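Local atomic coordinates of aromatic-amino-acid transaminase TyrB (Burkholderia cenocepacia K56-2Valvano, PDB entry 4WD2), a protein that probably catalyses amino-group transfer between aromatic amino acids and 2-oxo acids, using pyridoxal phosphate carried on a lysine. Residues Gln331-Gly336 and Gly394-Ala399; Thr347-Val350 and Phe356-Thr359; Arg58-Ala63 and Ala303-Thr308; Ala227-Asp232 and Lys313-Glu318. All blocks are in the same frame, centred on the assembly; numbering follows the deposited sequence.

Contact 1: Gln331-Gly336 and Gly394-Ala399; sequences QSIHDG and GIVADA
Beside I333 and G336, which meet V396 and A397 of the other helix, D335 OD1 accepts two donors. Q331 NE2 reaches D335 OD1 at 3.1 Å, from the syn side of the carboxylate but well above its plane. H334 ND1 comes in to D335 OD1 from the anti side at 3.0 Å, nearly straight, with that oxygen lying close to the plane of the imidazole. The two bonds tie one turn of surface side chains together and fix the rotation of the histidine ring.

Across the contact there is no polar bond at all; carbon does the work. I333 starts off along the flank of its helix, but CG1 stands anti to the backbone N (chi1 -164°) and chi2 is extended, which carries CD1 over to V396 CG1 at 3.6 Å. The two branches cross at a slant. Nearer its root, I333 CG1 lies 4.0 Å from A397 CB, the methyl that A397 directs toward the opposing helix. A397 CB also sits 3.8 Å from G336 CA, where the absence of a side chain lets it rest on bare backbone. G336 and A397 are the closest-set pair, CA to CA 5.1 Å, and the helix axes approach to 8.5 Å at a crossing angle of -41°. V37 and L388 adjoin V396 beyond the contact. This is a helix-helix crossing with a glycine and an alanine at its nearest point, between the long helix 309-338 and the C-terminal helix 393-405, in what corresponds to the small domain of fold-type I PLP-dependent aminotransferases.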
loop_
_atom_site.group_PDB
_atom_site.type_symbol
_atom_site.label_atom_id
_atom_site.label_comp_id
_atom_site.label_asym_id
_atom_site.label_seq_id
_atom_site.Cartn_x
_atom_site.Cartn_y
_atom_site.Cartn_z
ATOM N N GLN A 331 14.005 -22.259 26.472
ATOM C CA GLN A 331 14.649 -23.159 27.418
ATOM C C GLN A 331 14.400 -22.716 28.866
ATOM O O GLN A 331 14.154 -23.552 29.732
ATOM C CB GLN A 331 16.152 -23.255 27.132
ATOM C CG GLN A 331 16.851 -24.408 27.860
ATOM C CD GLN A 331 16.443 -25.776 27.326
ATOM O OE1 GLN A 331 16.787 -26.143 26.198
ATOM N NE2 GLN A 331 15.698 -26.531 28.129
ATOM N N SER A 332 14.435 -21.403 29.116
ATOM C CA SER A 332 14.236 -20.864 30.461
ATOM C C SER A 332 12.835 -21.135 30.985
ATOM O O SER A 332 12.678 -21.524 32.142
ATOM C CB SER A 332 14.512 -19.357 30.504
ATOM O OG SER A 332 15.858 -19.067 30.164
ATOM N N ILE A 333 11.817 -20.937 30.149
ATOM C CA ILE A 333 10.452 -21.203 30.594
ATOM C C ILE A 333 10.248 -22.716 30.738
ATOM O O ILE A 333 9.622 -23.161 31.697
ATOM C CB ILE A 333 9.373 -20.578 29.650
ATOM C CG1 ILE A 333 8.010 -20.547 30.349
ATOM C CG2 ILE A 333 9.268 -21.310 28.326
ATOM C CD1 ILE A 333 6.981 -19.739 29.618
ATOM N N HIS A 334 10.810 -23.499 29.815
ATOM C CA HIS A 334 10.757 -24.956 29.914
ATOM C C HIS A 334 11.290 -25.434 31.263
ATOM O O HIS A 334 10.617 -26.175 31.980
ATOM C CB HIS A 334 11.557 -25.612 28.780
ATOM C CG HIS A 334 11.706 -27.098 28.923
ATOM N ND1 HIS A 334 12.671 -27.676 29.716
ATOM C CD2 HIS A 334 11.005 -28.119 28.373
ATOM C CE1 HIS A 334 12.559 -28.993 29.653
ATOM N NE2 HIS A 334 11.558 -29.287 28.846
ATOM N N ASP A 335 12.498 -25.003 31.606
ATOM C CA ASP A 335 13.129 -25.419 32.849
ATOM C C ASP A 335 12.356 -24.908 34.061
ATOM O O ASP A 335 12.273 -25.590 35.079
ATOM C CB ASP A 335 14.581 -24.937 32.911
ATOM C CG ASP A 335 15.450 -25.558 31.834
ATOM O OD1 ASP A 335 14.980 -26.477 31.132
ATOM O OD2 ASP A 335 16.606 -25.116 31.687
ATOM N N GLY A 336 11.796 -23.707 33.950
ATOM C CA GLY A 336 10.969 -23.158 35.009
ATOM C C GLY A 336 9.703 -23.964 35.264
ATOM O O GLY A 336 9.255 -24.086 36.407
ATOM N N GLY A 394 10.690 -16.022 34.855
ATOM C CA GLY A 394 10.445 -16.765 36.075
ATOM C C GLY A 394 9.005 -16.617 36.539
ATOM O O GLY A 394 8.374 -17.594 36.939
ATOM N N ILE A 395 8.497 -15.385 36.487
ATOM C CA ILE A 395 7.123 -15.066 36.864
ATOM C C ILE A 395 6.135 -15.852 36.006
ATOM O O ILE A 395 5.175 -16.431 36.508
ATOM C CB ILE A 395 6.852 -13.551 36.725
ATOM C CG1 ILE A 395 7.532 -12.783 37.861
ATOM C CG2 ILE A 395 5.356 -13.255 36.694
ATOM C CD1 ILE A 395 7.460 -11.278 37.703
ATOM N N VAL A 396 6.397 -15.887 34.706
ATOM C CA VAL A 396 5.545 -16.606 33.769
ATOM C C VAL A 396 5.569 -18.122 33.989
ATOM O O VAL A 396 4.517 -18.760 34.049
ATOM C CB VAL A 396 5.956 -16.306 32.322
ATOM C CG1 VAL A 396 5.165 -17.177 31.352
ATOM C CG2 VAL A 396 5.751 -14.828 32.023
ATOM N N ALA A 397 6.763 -18.700 34.095
ATOM C CA ALA A 397 6.893 -20.145 34.283
ATOM C C ALA A 397 6.203 -20.595 35.574
ATOM O O ALA A 397 5.584 -21.654 35.625
ATOM C CB ALA A 397 8.352 -20.544 34.298
ATOM N N ASP A 398 6.318 -19.776 36.613
ATOM C CA ASP A 398 5.670 -20.054 37.891
ATOM C C ASP A 398 4.150 -20.042 37.733
ATOM O O ASP A 398 3.455 -20.953 38.179
ATOM C CB ASP A 398 6.111 -19.025 38.931
ATOM C CG ASP A 398 5.686 -19.389 40.334
ATOM O OD1 ASP A 398 6.138 -20.442 40.837
ATOM O OD2 ASP A 398 4.923 -18.612 40.943
ATOM N N ALA A 399 3.650 -18.996 37.085
ATOM C CA ALA A 399 2.226 -18.829 36.817
ATOM C C ALA A 399 1.638 -20.011 36.035
ATOM O O ALA A 399 0.692 -20.652 36.483
ATOM C CB ALA A 399 1.987 -17.510 36.060
#

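Contact 2: Thr347-Val350 and Phe356-Thr359; sequences TRYV and FTYT
The polar link is R348 NH1 donating to Y358 O, 3.0 Å long and close to straight at 165°. The carbonyl oxygen lies at the edge of the guanidinium, almost in its plane, whereas the donor stands above the plane of the carbonyl. R348 gets there with CG lodged between the backbone N and the carbonyl carbon (chi1 71°) and a bend at chi3, which turns the guanidinium edge to Y358 O. T359 O hangs over one guanidinium face, 3.4 Å from R348 NH1, too badly angled to count as a bond. Y158 OH is a second, weak partner of NH1.

Strand 356-358 pairs antiparallel with 382-384, and the short helix 348-351 packs against it, probably within the small domain of the class I aminotransferase fold.

Van der Waals contacts centre on Y349. T357 CG2 meets the ring obliquely, 3.9 Å from Y349 CE1, with the two side chains roughly perpendicular, while T359 CG2 lies 3.6 Å from Y349 OH. The threonine hydroxyls are engaged otherwise: T357 OG1 with Q352 and R330, T359 OG1 with G381 O.

One water adds a bridge, sitting a short 2.5 Å from Y349 OH and donating to T359 O at 2.9 Å.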
loop_
_atom_site.group_PDB
_atom_site.type_symbol
_atom_site.label_atom_id
_atom_site.label_comp_id
_atom_site.label_asym_id
_atom_site.label_seq_id
_atom_site.Cartn_x
_atom_site.Cartn_y
_atom_site.Cartn_z
ATOM N N THR A 347 7.558 -30.374 26.400
ATOM C CA THR A 347 8.358 -30.505 25.192
ATOM C C THR A 347 8.010 -29.436 24.173
ATOM O O THR A 347 8.888 -28.936 23.468
ATOM C CB THR A 347 8.168 -31.886 24.550
ATOM O OG1 THR A 347 8.518 -32.896 25.500
ATOM C CG2 THR A 347 9.048 -32.034 23.320
ATOM N N ARG A 348 6.727 -29.083 24.109
ATOM C CA ARG A 348 6.249 -28.128 23.115
ATOM C C ARG A 348 7.003 -26.804 23.179
ATOM O O ARG A 348 7.254 -26.192 22.146
ATOM C CB ARG A 348 4.738 -27.883 23.266
ATOM C CG ARG A 348 4.309 -27.088 24.492
ATOM C CD ARG A 348 2.798 -26.880 24.508
ATOM N NE ARG A 348 2.087 -28.155 24.591
ATOM C CZ ARG A 348 0.860 -28.376 24.127
ATOM N NH1 ARG A 348 0.182 -27.408 23.526
ATOM N NH2 ARG A 348 0.316 -29.576 24.256
ATOM N N TYR A 349 7.387 -26.375 24.381
ATOM C CA TYR A 349 8.052 -25.080 24.551
ATOM C C TYR A 349 9.420 -25.004 23.888
ATOM O O TYR A 349 9.858 -23.928 23.505
ATOM C CB TYR A 349 8.184 -24.738 26.034
ATOM C CG TYR A 349 6.854 -24.391 26.645
ATOM C CD1 TYR A 349 6.340 -23.100 26.546
ATOM C CD2 TYR A 349 6.092 -25.360 27.286
ATOM C CE1 TYR A 349 5.111 -22.781 27.086
ATOM C CE2 TYR A 349 4.860 -25.051 27.826
ATOM C CZ TYR A 349 4.375 -23.759 27.726
ATOM O OH TYR A 349 3.152 -23.451 28.267
ATOM N N VAL A 350 10.093 -26.140 23.748
ATOM C CA VAL A 350 11.404 -26.151 23.115
ATOM C C VAL A 350 11.344 -26.733 21.706
ATOM O O VAL A 350 12.273 -26.538 20.915
ATOM C CB VAL A 350 12.434 -26.938 23.956
ATOM C CG1 VAL A 350 12.845 -26.130 25.184
ATOM C CG2 VAL A 350 11.881 -28.293 24.357
ATOM N N PHE A 356 6.068 -17.554 18.468
ATOM C CA PHE A 356 4.840 -18.000 19.118
ATOM C C PHE A 356 4.892 -19.418 19.620
ATOM O O PHE A 356 5.612 -20.258 19.087
ATOM C CB PHE A 356 3.657 -17.857 18.165
ATOM C CG PHE A 356 3.492 -16.471 17.628
ATOM C CD1 PHE A 356 3.012 -15.459 18.438
ATOM C CD2 PHE A 356 3.840 -16.174 16.320
ATOM C CE1 PHE A 356 2.869 -14.171 17.953
ATOM C CE2 PHE A 356 3.705 -14.897 15.830
ATOM C CZ PHE A 356 3.215 -13.889 16.648
ATOM N N THR A 357 4.108 -19.674 20.657
ATOM C CA THR A 357 3.886 -21.026 21.131
ATOM C C THR A 357 2.407 -21.202 21.453
ATOM O O THR A 357 1.761 -20.302 22.004
ATOM C CB THR A 357 4.781 -21.356 22.356
ATOM O OG1 THR A 357 5.841 -22.230 21.944
ATOM C CG2 THR A 357 3.985 -22.044 23.477
ATOM N N TYR A 358 1.862 -22.340 21.035
ATOM C CA TYR A 358 0.529 -22.753 21.447
ATOM C C TYR A 358 0.666 -23.500 22.762
ATOM O O TYR A 358 1.109 -24.647 22.772
ATOM C CB TYR A 358 -0.127 -23.641 20.382
ATOM C CG TYR A 358 -1.326 -23.003 19.716
ATOM C CD1 TYR A 358 -1.376 -21.631 19.503
ATOM C CD2 TYR A 358 -2.413 -23.769 19.320
ATOM C CE1 TYR A 358 -2.472 -21.041 18.906
ATOM C CE2 TYR A 358 -3.512 -23.190 18.718
ATOM C CZ TYR A 358 -3.538 -21.824 18.521
ATOM O OH TYR A 358 -4.627 -21.240 17.927
ATOM N N THR A 359 0.307 -22.845 23.867
ATOM C CA THR A 359 0.537 -23.409 25.196
ATOM C C THR A 359 -0.344 -24.619 25.467
ATOM O O THR A 359 -0.034 -25.440 26.328
ATOM C CB THR A 359 0.292 -22.373 26.320
ATOM O OG1 THR A 359 -1.063 -21.910 26.268
ATOM C CG2 THR A 359 1.241 -21.185 26.184
HETATM O O HOH W 1 1.874 -25.535 28.472
#

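Contact 3: Arg58-Ala63 and Ala303-Thr308; sequences REAETA and AAVLGT
A small helix-helix junction joins helix 55-65 to the end of helix 297-307, with A60 facing A304 and V305. The two helices come from distant parts of the sequence, and their nearest backbone points here are A60 CA and A304 CA, 6.2 Å apart. Only methyl groups meet. A60 directs its CB at the other helix, where it lies 3.8 Å from V305 CG2 and 4.2 Å from A304 CB, a single methyl set against two neighbouring residues. V305 offers CG2 because its first torsion (chi1 168°) puts CG1 anti to the backbone N and leaves CG2 on the N side, opposite the carbonyl carbon. No hydrogen bond crosses.

Both helices probably belong to the large, PLP-binding domain of a fold-type I aminotransferase. V305 also packs on F256, two residues beyond K254, the lysine that carries the cofactor, and L311 of the next helix touches A60 as well. On the same helix as A60, R58 packs on S68 of the second subunit, which brings this part of helix 55-65 to the dimer interface.

Each helix also has a threonine hydroxyl turned back on its own backbone. T62 OG1 donates to R58 O at 3.2 Å from above the carbonyl plane, and that oxygen also receives T62 N. At the end of helix 297-307 T308 OG1 gives a shorter bond, 2.6 Å, to A304 O in the plane of the carbonyl. T308 N reaches the same oxygen more weakly, as helix 297-307 gives way to the N-cap position of helix 309-338.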
loop_
_atom_site.group_PDB
_atom_site.type_symbol
_atom_site.label_atom_id
_atom_site.label_comp_id
_atom_site.label_asym_id
_atom_site.label_seq_id
_atom_site.Cartn_x
_atom_site.Cartn_y
_atom_site.Cartn_z
ATOM N N ARG A 58 19.585 1.669 11.900
ATOM C CA ARG A 58 19.925 3.019 12.341
ATOM C C ARG A 58 21.070 3.587 11.506
ATOM O O ARG A 58 21.011 4.723 11.046
ATOM C CB ARG A 58 20.297 3.017 13.824
ATOM C CG ARG A 58 20.732 4.372 14.365
ATOM C CD ARG A 58 21.160 4.259 15.823
ATOM N NE ARG A 58 20.077 3.760 16.666
ATOM C CZ ARG A 58 19.185 4.542 17.268
ATOM N NH1 ARG A 58 19.256 5.863 17.124
ATOM N NH2 ARG A 58 18.230 4.007 18.016
ATOM N N GLU A 59 22.098 2.775 11.288
ATOM C CA GLU A 59 23.276 3.201 10.546
ATOM C C GLU A 59 22.943 3.518 9.088
ATOM O O GLU A 59 23.479 4.464 8.520
ATOM C CB GLU A 59 24.363 2.123 10.620
ATOM N N ALA A 60 22.060 2.725 8.487
ATOM C CA ALA A 60 21.605 2.967 7.119
ATOM C C ALA A 60 20.808 4.264 7.014
ATOM O O ALA A 60 21.009 5.057 6.086
ATOM C CB ALA A 60 20.761 1.798 6.624
ATOM N N GLU A 61 19.889 4.457 7.959
ATOM C CA GLU A 61 19.072 5.662 8.029
ATOM C C GLU A 61 19.939 6.908 8.165
ATOM O O GLU A 61 19.687 7.930 7.511
ATOM C CB GLU A 61 18.094 5.568 9.201
ATOM C CG GLU A 61 16.970 4.585 8.976
ATOM C CD GLU A 61 16.134 4.367 10.217
ATOM O OE1 GLU A 61 16.618 4.688 11.321
ATOM O OE2 GLU A 61 14.994 3.868 10.092
ATOM N N THR A 62 20.956 6.817 9.015
ATOM C CA THR A 62 21.945 7.881 9.163
ATOM C C THR A 62 22.599 8.231 7.822
ATOM O O THR A 62 22.709 9.406 7.465
ATOM C CB THR A 62 23.042 7.491 10.176
ATOM O OG1 THR A 62 22.501 7.497 11.503
ATOM C CG2 THR A 62 24.210 8.471 10.116
ATOM N N ALA A 63 23.027 7.212 7.081
ATOM C CA ALA A 63 23.679 7.436 5.793
ATOM C C ALA A 63 22.702 8.008 4.766
ATOM O O ALA A 63 23.055 8.903 3.998
ATOM C CB ALA A 63 24.292 6.148 5.277
ATOM N N ALA A 303 17.324 -2.026 1.252
ATOM C CA ALA A 303 18.293 -2.225 0.173
ATOM C C ALA A 303 19.707 -1.813 0.601
ATOM O O ALA A 303 20.688 -2.461 0.231
ATOM C CB ALA A 303 17.871 -1.457 -1.069
ATOM N N ALA A 304 19.807 -0.743 1.382
ATOM C CA ALA A 304 21.100 -0.283 1.869
ATOM C C ALA A 304 21.707 -1.284 2.848
ATOM O O ALA A 304 22.910 -1.522 2.831
ATOM C CB ALA A 304 20.969 1.093 2.521
ATOM N N VAL A 305 20.877 -1.878 3.701
ATOM C CA VAL A 305 21.373 -2.843 4.674
ATOM C C VAL A 305 21.816 -4.130 3.983
ATOM O O VAL A 305 22.927 -4.610 4.203
ATOM C CB VAL A 305 20.312 -3.164 5.745
ATOM C CG1 VAL A 305 20.737 -4.369 6.553
ATOM C CG2 VAL A 305 20.090 -1.961 6.657
ATOM N N LEU A 306 20.959 -4.677 3.128
ATOM C CA LEU A 306 21.267 -5.936 2.452
ATOM C C LEU A 306 22.425 -5.824 1.455
ATOM O O LEU A 306 23.165 -6.784 1.262
ATOM C CB LEU A 306 20.027 -6.466 1.728
ATOM C CG LEU A 306 18.837 -6.876 2.591
ATOM C CD1 LEU A 306 17.689 -7.307 1.707
ATOM C CD2 LEU A 306 19.230 -7.993 3.559
ATOM N N GLY A 307 22.579 -4.659 0.832
ATOM C CA GLY A 307 23.567 -4.478 -0.221
ATOM C C GLY A 307 24.898 -3.872 0.197
ATOM O O GLY A 307 25.820 -3.765 -0.611
ATOM N N THR A 308 24.999 -3.466 1.455
ATOM C CA THR A 308 26.250 -2.947 1.999
ATOM C C THR A 308 26.849 -3.978 2.957
ATOM O O THR A 308 26.321 -4.180 4.052
ATOM C CB THR A 308 26.038 -1.615 2.744
ATOM O OG1 THR A 308 25.257 -0.724 1.936
ATOM C CG2 THR A 308 27.379 -0.967 3.093
#

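Contact 4: Ala227-Asp232 and Lys313-Glu318; sequences AGLDAD and KQWEEE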
loop_
_atom_site.group_PDB
_atom_site.type_symbol
_atom_site.label_atom_id
_atom_site.label_comp_id
_atom_site.label_asym_id
_atom_site.label_seq_id
_atom_site.Cartn_x
_atom_site.Cartn_y
_atom_site.Cartn_z
ATOM N N ALA A 227 15.936 -21.010 12.503
ATOM C CA ALA A 227 17.258 -21.624 12.492
ATOM C C ALA A 227 18.236 -20.849 11.609
ATOM O O ALA A 227 19.191 -21.415 11.075
ATOM C CB ALA A 227 17.160 -23.069 12.027
ATOM N N GLY A 228 18.003 -19.553 11.459
ATOM C CA GLY A 228 18.879 -18.729 10.647
ATOM C C GLY A 228 18.277 -18.496 9.274
ATOM O O GLY A 228 17.349 -19.193 8.869
ATOM N N LEU A 229 18.809 -17.515 8.556
ATOM C CA LEU A 229 18.211 -17.070 7.297
ATOM C C LEU A 229 18.116 -18.169 6.240
ATOM O O LEU A 229 17.106 -18.283 5.549
ATOM C CB LEU A 229 19.006 -15.890 6.740
ATOM C CG LEU A 229 18.942 -14.637 7.613
ATOM C CD1 LEU A 229 20.069 -13.674 7.271
ATOM C CD2 LEU A 229 17.594 -13.969 7.449
ATOM N N ASP A 230 19.158 -18.983 6.121
ATOM C CA ASP A 230 19.201 -19.993 5.067
ATOM C C ASP A 230 18.289 -21.185 5.347
ATOM O O ASP A 230 17.515 -21.589 4.485
ATOM C CB ASP A 230 20.635 -20.471 4.857
ATOM C CG ASP A 230 21.559 -19.351 4.407
ATOM O OD1 ASP A 230 21.487 -18.962 3.216
ATOM O OD2 ASP A 230 22.356 -18.871 5.242
ATOM N N ALA A 231 18.379 -21.746 6.548
ATOM C CA ALA A 231 17.554 -22.896 6.909
ATOM C C ALA A 231 16.072 -22.529 6.931
ATOM O O ALA A 231 15.214 -23.336 6.568
ATOM C CB ALA A 231 17.987 -23.459 8.268
ATOM N N ASP A 232 15.771 -21.305 7.352
ATOM C CA ASP A 232 14.383 -20.865 7.424
ATOM C C ASP A 232 13.747 -20.800 6.029
ATOM O O ASP A 232 12.532 -20.930 5.893
ATOM C CB ASP A 232 14.281 -19.505 8.136
ATOM C CG ASP A 232 14.439 -19.620 9.655
ATOM O OD1 ASP A 232 14.462 -20.753 10.181
ATOM O OD2 ASP A 232 14.526 -18.574 10.334
ATOM N N LYS A 313 26.340 -7.654 7.352
ATOM C CA LYS A 313 26.910 -8.466 8.420
ATOM C C LYS A 313 26.359 -8.067 9.791
ATOM O O LYS A 313 26.008 -8.921 10.603
ATOM C CB LYS A 313 28.435 -8.357 8.411
ATOM C CG LYS A 313 29.124 -9.310 9.375
ATOM C CD LYS A 313 30.634 -9.225 9.251
ATOM C CE LYS A 313 31.319 -10.106 10.280
ATOM N NZ LYS A 313 32.797 -9.938 10.232
ATOM N N GLN A 314 26.282 -6.766 10.040
ATOM C CA GLN A 314 25.776 -6.256 11.304
ATOM C C GLN A 314 24.320 -6.639 11.505
ATOM O O GLN A 314 23.899 -6.974 12.610
ATOM C CB GLN A 314 25.926 -4.743 11.361
ATOM C CG GLN A 314 25.561 -4.122 12.697
ATOM C CD GLN A 314 25.611 -2.617 12.639
ATOM O OE1 GLN A 314 25.733 -2.038 11.557
ATOM N NE2 GLN A 314 25.514 -1.969 13.794
ATOM N N TRP A 315 23.551 -6.588 10.426
ATOM C CA TRP A 315 22.154 -6.995 10.471
ATOM C C TRP A 315 21.993 -8.489 10.769
ATOM O O TRP A 315 21.233 -8.859 11.665
ATOM C CB TRP A 315 21.453 -6.648 9.158
ATOM C CG TRP A 315 20.075 -7.226 9.067
ATOM C CD1 TRP A 315 18.985 -6.869 9.811
ATOM C CD2 TRP A 315 19.638 -8.272 8.192
ATOM N NE1 TRP A 315 17.899 -7.625 9.450
ATOM C CE2 TRP A 315 18.270 -8.495 8.460
ATOM C CE3 TRP A 315 20.267 -9.038 7.203
ATOM C CZ2 TRP A 315 17.523 -9.447 7.775
ATOM C CZ3 TRP A 315 19.523 -9.983 6.522
ATOM C CH2 TRP A 315 18.165 -10.181 6.810
ATOM N N GLU A 316 22.695 -9.343 10.023
ATOM C CA GLU A 316 22.590 -10.788 10.222
ATOM C C GLU A 316 23.012 -11.185 11.632
ATOM O O GLU A 316 22.432 -12.091 12.236
ATOM C CB GLU A 316 23.435 -11.547 9.192
ATOM C CG GLU A 316 22.927 -11.441 7.757
ATOM C CD GLU A 316 23.595 -12.433 6.812
ATOM O OE1 GLU A 316 24.157 -13.443 7.291
ATOM O OE2 GLU A 316 23.550 -12.202 5.583
ATOM N N GLU A 317 24.027 -10.503 12.153
ATOM C CA GLU A 317 24.507 -10.784 13.498
ATOM C C GLU A 317 23.454 -10.460 14.558
ATOM O O GLU A 317 23.215 -11.267 15.452
ATOM C CB GLU A 317 25.801 -10.015 13.779
ATOM C CG GLU A 317 27.025 -10.642 13.122
ATOM C CD GLU A 317 28.319 -9.885 13.401
ATOM O OE1 GLU A 317 28.269 -8.791 14.013
ATOM O OE2 GLU A 317 29.392 -10.389 13.004
ATOM N N GLU A 318 22.826 -9.289 14.467
ATOM C CA GLU A 318 21.824 -8.904 15.465
ATOM C C GLU A 318 20.595 -9.801 15.365
ATOM O O GLU A 318 20.021 -10.192 16.378
ATOM C CB GLU A 318 21.419 -7.434 15.311
ATOM C CG GLU A 318 20.388 -6.965 16.353
ATOM C CD GLU A 318 20.235 -5.445 16.414
ATOM O OE1 GLU A 318 20.828 -4.744 15.567
ATOM O OE2 GLU A 318 19.522 -4.949 17.316
#
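With CG of L229 opposite its carbonyl carbon (chi1 -65°) and the chain extended beyond, both methyls of the leucine reach out to the helix of W315 and E316. On that helix W315 holds CG anti to the backbone N (chi1 171°), which brings the six-membered end of the indole to the leucine obliquely. E316 runs straight beyond CG, so that its aliphatic part passes L229 as well.

The leucine methyls divide their contacts. L229 CD1 lies 3.7 Å from E316 CG. The same L229 CD1 is 3.8 Å from W315 CZ3, while L229 CD2 touches W315 CH2 at 3.9 Å. The side chains cross at a slant, with CD1 touching both the six-membered ring and the glutamate stem. The carboxylate has its own partner in a salt bridge from OE2 to R312 NE.

Through this leucine the short helical turn 229-232, loosely hydrogen-bonded, which follows central-sheet strand 215-220, leans on the long helix 309-338. The tryptophan is also tied to the segment beside the cofactor lysine: NE1 donates to N255 O, next to PLP-bearing K254, and its ring stacks with F256.

The turn itself is held by D232, whose OD1 accepts A227 N at 2.8 Å on the syn side of the carboxylate, somewhat out of its plane. OD2 of the same residue takes G224 N and G226 N, so the aspartate gathers three backbone N-H groups of the preceding loop. Next to L229, D230 carries its charge 6.1 Å from E316, OD2 to OE1, but is paired with R237.

In the fold
Following the chain from the N terminus, contact 3 opens first, at 58-63, and closes 240 residues later at 303-308. Contact 4 opens within that span at 227-232 and closes just after it at 313-318, so the two loops cross. They meet physically where V305 CG1 packs on W315 CB, 3.5 Å apart. Helix 309-338 then runs on to contact 1, about 27 Å from contact 4 between centres. Contact 1 closes with the C-terminal helix at 394-399, and the whole of contact 2 falls within its loop; I333 and Y349 pack together between them. The long helix thus probably connects the cofactor-binding part of the fold with the C-terminal part.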